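Side-chain contacts in esterase YbfF (Escherichia coli, PDB 3BF7), which probably hydrolyses ester and perhaps thioester bonds, as an alpha/beta-hydrolase whose helical cap helps form a substrate-binding crevice: residues L32-R37 with E239-V244; Q144-M149 with G157-L162. The protein carries 1 engineered substitution. All coordinates share one frame; numbering follows the deposited sequence.

Interaction 1 (L32-R37 with E239-V244)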
loop_
_atom_site.group_PDB
_atom_site.type_symbol
_atom_site.label_atom_id
_atom_site.label_comp_id
_atom_site.label_asym_id
_atom_site.label_seq_id
_atom_site.Cartn_x
_atom_site.Cartn_y
_atom_site.Cartn_z
ATOM N N LEU A 32 6.390 3.155 3.093
ATOM C CA LEU A 32 6.532 4.105 1.991
ATOM C C LEU A 32 7.283 5.343 2.468
ATOM O O LEU A 32 7.238 6.396 1.830
ATOM C CB LEU A 32 5.165 4.491 1.416
ATOM C CG LEU A 32 4.523 3.478 0.459
ATOM C CD1 LEU A 32 4.298 2.148 1.157
ATOM C CD2 LEU A 32 3.206 4.038 -0.058
ATOM N N GLY A 33 7.981 5.201 3.592
ATOM C CA GLY A 33 8.745 6.306 4.142
ATOM C C GLY A 33 9.781 6.835 3.167
ATOM O O GLY A 33 10.065 8.034 3.149
ATOM N N VAL A 34 10.351 5.955 2.350
ATOM C CA VAL A 34 11.353 6.380 1.382
ATOM C C VAL A 34 10.753 7.404 0.419
ATOM O O VAL A 34 11.441 8.325 -0.028
ATOM C CB VAL A 34 11.925 5.173 0.594
ATOM C CG1 VAL A 34 10.819 4.472 -0.187
ATOM C CG2 VAL A 34 13.031 5.642 -0.336
ATOM N N LEU A 35 9.469 7.258 0.106
ATOM C CA LEU A 35 8.812 8.207 -0.785
ATOM C C LEU A 35 8.476 9.482 -0.013
ATOM O O LEU A 35 8.650 10.590 -0.522
ATOM C CB LEU A 35 7.537 7.592 -1.378
ATOM C CG LEU A 35 7.712 6.273 -2.141
ATOM C CD1 LEU A 35 6.374 5.838 -2.732
ATOM C CD2 LEU A 35 8.754 6.440 -3.235
ATOM N N ALA A 36 8.011 9.320 1.222
ATOM C CA ALA A 36 7.650 10.449 2.073
ATOM C C ALA A 36 8.822 11.385 2.344
ATOM O O ALA A 36 8.657 12.605 2.371
ATOM C CB ALA A 36 7.085 9.939 3.394
ATOM N N ARG A 37 10.005 10.815 2.552
ATOM C CA ARG A 37 11.180 11.623 2.841
ATOM C C ARG A 37 11.526 12.579 1.704
ATOM O O ARG A 37 12.131 13.628 1.930
ATOM C CB ARG A 37 12.372 10.725 3.184
ATOM C CG ARG A 37 12.221 10.030 4.537
ATOM C CD ARG A 37 13.510 9.362 4.988
ATOM N NE ARG A 37 13.813 8.136 4.256
ATOM C CZ ARG A 37 13.240 6.958 4.486
ATOM N NH1 ARG A 37 12.319 6.833 5.435
ATOM N NH2 ARG A 37 13.599 5.898 3.777
ATOM N N GLU A 239 13.120 -1.250 -3.968
ATOM C CA GLU A 239 14.244 -1.584 -4.835
ATOM C C GLU A 239 14.776 -0.424 -5.667
ATOM O O GLU A 239 15.990 -0.252 -5.796
ATOM C CB GLU A 239 13.855 -2.725 -5.774
ATOM C CG GLU A 239 13.453 -4.005 -5.064
ATOM C CD GLU A 239 13.070 -5.111 -6.026
ATOM O OE1 GLU A 239 12.657 -6.189 -5.555
ATOM O OE2 GLU A 239 13.180 -4.905 -7.253
ATOM N N LYS A 240 13.869 0.363 -6.236
ATOM C CA LYS A 240 14.245 1.492 -7.083
ATOM C C LYS A 240 13.471 2.745 -6.693
ATOM O O LYS A 240 12.703 3.273 -7.494
ATOM C CB LYS A 240 13.937 1.169 -8.547
ATOM C CG LYS A 240 14.613 -0.075 -9.105
ATOM C CD LYS A 240 16.110 0.118 -9.261
ATOM C CE LYS A 240 16.706 -0.942 -10.175
ATOM N NZ LYS A 240 16.418 -2.321 -9.703
ATOM N N PRO A 241 13.669 3.242 -5.463
ATOM C CA PRO A 241 12.950 4.441 -5.027
ATOM C C PRO A 241 13.144 5.662 -5.922
ATOM O O PRO A 241 12.206 6.422 -6.148
ATOM C CB PRO A 241 13.473 4.660 -3.607
ATOM C CG PRO A 241 14.847 4.077 -3.657
ATOM C CD PRO A 241 14.632 2.807 -4.437
ATOM N N ASP A 242 14.357 5.851 -6.434
ATOM C CA ASP A 242 14.628 6.995 -7.299
ATOM C C ASP A 242 13.780 6.945 -8.567
ATOM O O ASP A 242 13.176 7.942 -8.957
ATOM C CB ASP A 242 16.118 7.046 -7.661
ATOM C CG ASP A 242 16.584 5.804 -8.395
ATOM O OD1 ASP A 242 16.352 4.681 -7.893
ATOM O OD2 ASP A 242 17.191 5.949 -9.475
ATOM N N ALA A 243 13.733 5.782 -9.210
ATOM C CA ALA A 243 12.949 5.627 -10.428
ATOM C C ALA A 243 11.466 5.842 -10.134
ATOM O O ALA A 243 10.746 6.439 -10.928
ATOM C CB ALA A 243 13.173 4.244 -11.023
ATOM N N VAL A 244 11.011 5.350 -8.986
ATOM C CA VAL A 244 9.614 5.513 -8.613
ATOM C C VAL A 244 9.313 6.994 -8.393
ATOM O O VAL A 244 8.295 7.502 -8.865
ATOM C CB VAL A 244 9.282 4.704 -7.336
ATOM C CG1 VAL A 244 7.880 5.043 -6.841
ATOM C CG2 VAL A 244 9.375 3.217 -7.636
#

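Interaction 2 (Q144-M149 with G157-L162)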
loop_
_atom_site.group_PDB
_atom_site.type_symbol
_atom_site.label_atom_id
_atom_site.label_comp_id
_atom_site.label_asym_id
_atom_site.label_seq_id
_atom_site.Cartn_x
_atom_site.Cartn_y
_atom_site.Cartn_z
ATOM N N GLN A 144 16.077 -13.735 16.098
ATOM C CA GLN A 144 15.573 -15.074 16.374
ATOM C C GLN A 144 14.432 -15.404 15.415
ATOM O O GLN A 144 14.337 -16.521 14.907
ATOM C CB GLN A 144 15.073 -15.168 17.818
ATOM C CG GLN A 144 16.131 -14.849 18.862
ATOM C CD GLN A 144 15.594 -14.930 20.279
ATOM O OE1 GLN A 144 14.588 -14.303 20.609
ATOM N NE2 GLN A 144 16.267 -15.700 21.124
ATOM N N ALA A 145 13.569 -14.423 15.173
ATOM C CA ALA A 145 12.437 -14.606 14.275
ATOM C C ALA A 145 12.919 -14.864 12.852
ATOM O O ALA A 145 12.389 -15.730 12.155
ATOM C CB ALA A 145 11.538 -13.376 14.311
ATOM N N ALA A 146 13.930 -14.114 12.429
ATOM C CA ALA A 146 14.476 -14.262 11.086
ATOM C C ALA A 146 14.972 -15.684 10.834
ATOM O O ALA A 146 14.753 -16.244 9.760
ATOM C CB ALA A 146 15.610 -13.268 10.871
ATOM N N ALA A 147 15.639 -16.265 11.828
ATOM C CA ALA A 147 16.168 -17.619 11.704
ATOM C C ALA A 147 15.056 -18.613 11.392
ATOM O O ALA A 147 15.230 -19.524 10.583
ATOM C CB ALA A 147 16.886 -18.020 12.990
ATOM N N ILE A 148 13.910 -18.433 12.037
ATOM C CA ILE A 148 12.771 -19.315 11.822
ATOM C C ILE A 148 12.144 -19.079 10.453
ATOM O O ILE A 148 11.824 -20.026 9.734
ATOM C CB ILE A 148 11.696 -19.099 12.904
ATOM C CG1 ILE A 148 12.259 -19.502 14.267
ATOM C CG2 ILE A 148 10.443 -19.900 12.574
ATOM C CD1 ILE A 148 11.324 -19.233 15.408
ATOM N N MET A 149 11.978 -17.814 10.093
ATOM C CA MET A 149 11.368 -17.471 8.818
ATOM C C MET A 149 12.169 -17.945 7.614
ATOM O O MET A 149 11.594 -18.262 6.572
ATOM C CB MET A 149 11.141 -15.965 8.754
ATOM C CG MET A 149 10.221 -15.488 9.861
ATOM S SD MET A 149 9.842 -13.744 9.778
ATOM C CE MET A 149 8.472 -13.750 8.614
ATOM N N GLY A 157 14.683 -10.150 1.477
ATOM C CA GLY A 157 14.016 -8.859 1.476
ATOM C C GLY A 157 12.612 -8.944 2.046
ATOM O O GLY A 157 12.176 -8.060 2.788
ATOM N N VAL A 158 11.897 -10.006 1.696
ATOM C CA VAL A 158 10.541 -10.201 2.188
ATOM C C VAL A 158 10.576 -10.447 3.692
ATOM O O VAL A 158 9.765 -9.903 4.443
ATOM C CB VAL A 158 9.862 -11.396 1.484
ATOM C CG1 VAL A 158 8.492 -11.651 2.092
ATOM C CG2 VAL A 158 9.727 -11.111 -0.006
ATOM N N ILE A 159 11.526 -11.263 4.134
ATOM C CA ILE A 159 11.660 -11.558 5.551
ATOM C C ILE A 159 11.896 -10.280 6.355
ATOM O O ILE A 159 11.236 -10.048 7.367
ATOM C CB ILE A 159 12.820 -12.549 5.802
ATOM C CG1 ILE A 159 12.458 -13.917 5.216
ATOM C CG2 ILE A 159 13.106 -12.660 7.293
ATOM C CD1 ILE A 159 13.581 -14.938 5.284
ATOM N N GLN A 160 12.827 -9.446 5.901
ATOM C CA GLN A 160 13.122 -8.207 6.615
ATOM C C GLN A 160 11.939 -7.246 6.607
ATOM O O GLN A 160 11.705 -6.540 7.586
ATOM C CB GLN A 160 14.368 -7.542 6.024
ATOM C CG GLN A 160 15.630 -8.379 6.204
ATOM C CD GLN A 160 15.951 -8.656 7.665
ATOM O OE1 GLN A 160 16.506 -9.702 8.004
ATOM N NE2 GLN A 160 15.617 -7.710 8.535
ATOM N N PHE A 161 11.193 -7.222 5.507
ATOM C CA PHE A 161 10.017 -6.367 5.397
ATOM C C PHE A 161 9.001 -6.788 6.458
ATOM O O PHE A 161 8.483 -5.956 7.203
ATOM C CB PHE A 161 9.413 -6.503 3.995
ATOM C CG PHE A 161 7.963 -6.121 3.913
ATOM C CD1 PHE A 161 7.552 -4.806 4.115
ATOM C CD2 PHE A 161 7.002 -7.089 3.639
ATOM C CE1 PHE A 161 6.201 -4.466 4.045
ATOM C CE2 PHE A 161 5.651 -6.758 3.566
ATOM C CZ PHE A 161 5.251 -5.443 3.770
ATOM N N LEU A 162 8.727 -8.085 6.532
ATOM C CA LEU A 162 7.777 -8.600 7.508
ATOM C C LEU A 162 8.227 -8.311 8.936
ATOM O O LEU A 162 7.417 -7.939 9.785
ATOM C CB LEU A 162 7.599 -10.110 7.320
ATOM C CG LEU A 162 6.960 -10.538 5.995
ATOM C CD1 LEU A 162 7.048 -12.047 5.849
ATOM C CD2 LEU A 162 5.512 -10.070 5.940
#

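Interaction 1 (L32-R37 with E239-V244)
Val34 and Pro241 meet first, with the CG2 methyl of the valine pressed against CB of the proline ring at 3.4 Å, tighter than carbons usually pack. Val34 stands on the first turn of helix 33-39 with CG2 anti to its own backbone N (CG1 at chi1 61°), and that turn sends CG2 out to the proline while CG1 tucks between N and the carbonyl carbon. CG of Pro241 lies further from the same methyl, at 4.1 Å, so the valine bears chiefly on the CB corner of the ring. The two side chains run at about a right angle to each other.

One residue along, Leu35 starts out alongside the partner segment; chi2 of -177° puts CD1 anti to CA, and CD2, the other branch, lies 4.0 Å from CG1 of Val244. Here too the side chains are roughly perpendicular. Val244 also touches Val236, so helix 236-239 lies against this buried pair as well. On the other flank of helix 33-39, Ala36 packs on Leu21, Ile45 and Gln47. The contact thus sets an early helix against the C-terminal helix 241-253 on one side of the central sheet, the layered build of an alpha/beta-hydrolase core.

Interaction 2 (Q144-M149 with G157-L162)
Met149 reaches from the last turn of helix 142-149 toward helix 156-163, and its side chain touches Ile159 and Leu162 there, and also Leu163 just beyond. At the root, CB lies 4.1 Å from CG2 of Ile159. CG sits beside the backbone N, anti to the carbonyl carbon, and with chi2 at -177° the chain runs on extended through CG to the sulfur SD, which lies near the same CG2 of Ile159. The bend comes at chi3, 84°, and swings CE over to Leu162, where it lies 3.5 Å from CD1 and 4.0 Å from CB; the methionine and leucine side chains meet at a slant.

These are two neighbouring helices of the helical cap, joined by a short connection and running roughly antiparallel: segments 144-149 and 157-162 make 139° between their directions, their axes 10.3 Å apart at the closest. Ile159 fills the space between them by splitting its branches: CG2 also faces CB of Ala146 at 4.4 Å, while CD1 reaches the backbone carbonyl carbon of Met149 at 4.1 Å. All four residues are buried, and the side-chain pairs are all apolar. Helix 125-136 also packs here, Val134 against Met149 and Ile127 against Leu162.

Overall arrangement
From the N terminus the chain lays down strands 5-8 and 19-22 and then helix 33-39, the first half of interaction 1. It goes on through the middle strands of the sheet, up to 106-112, before leaving for the cap. There interaction 2 closes a short hairpin of helices, with only seven residues between 144-149 and 157-162. The chain then returns for strands 198-201 and 224-226. Segment 239-244 finally closes the long loop of interaction 1, which encloses interaction 2 entirely. Their centres are 22 Å apart and they do not touch: one ties early and late parts of the core, the other joins two neighbouring helices of the cap.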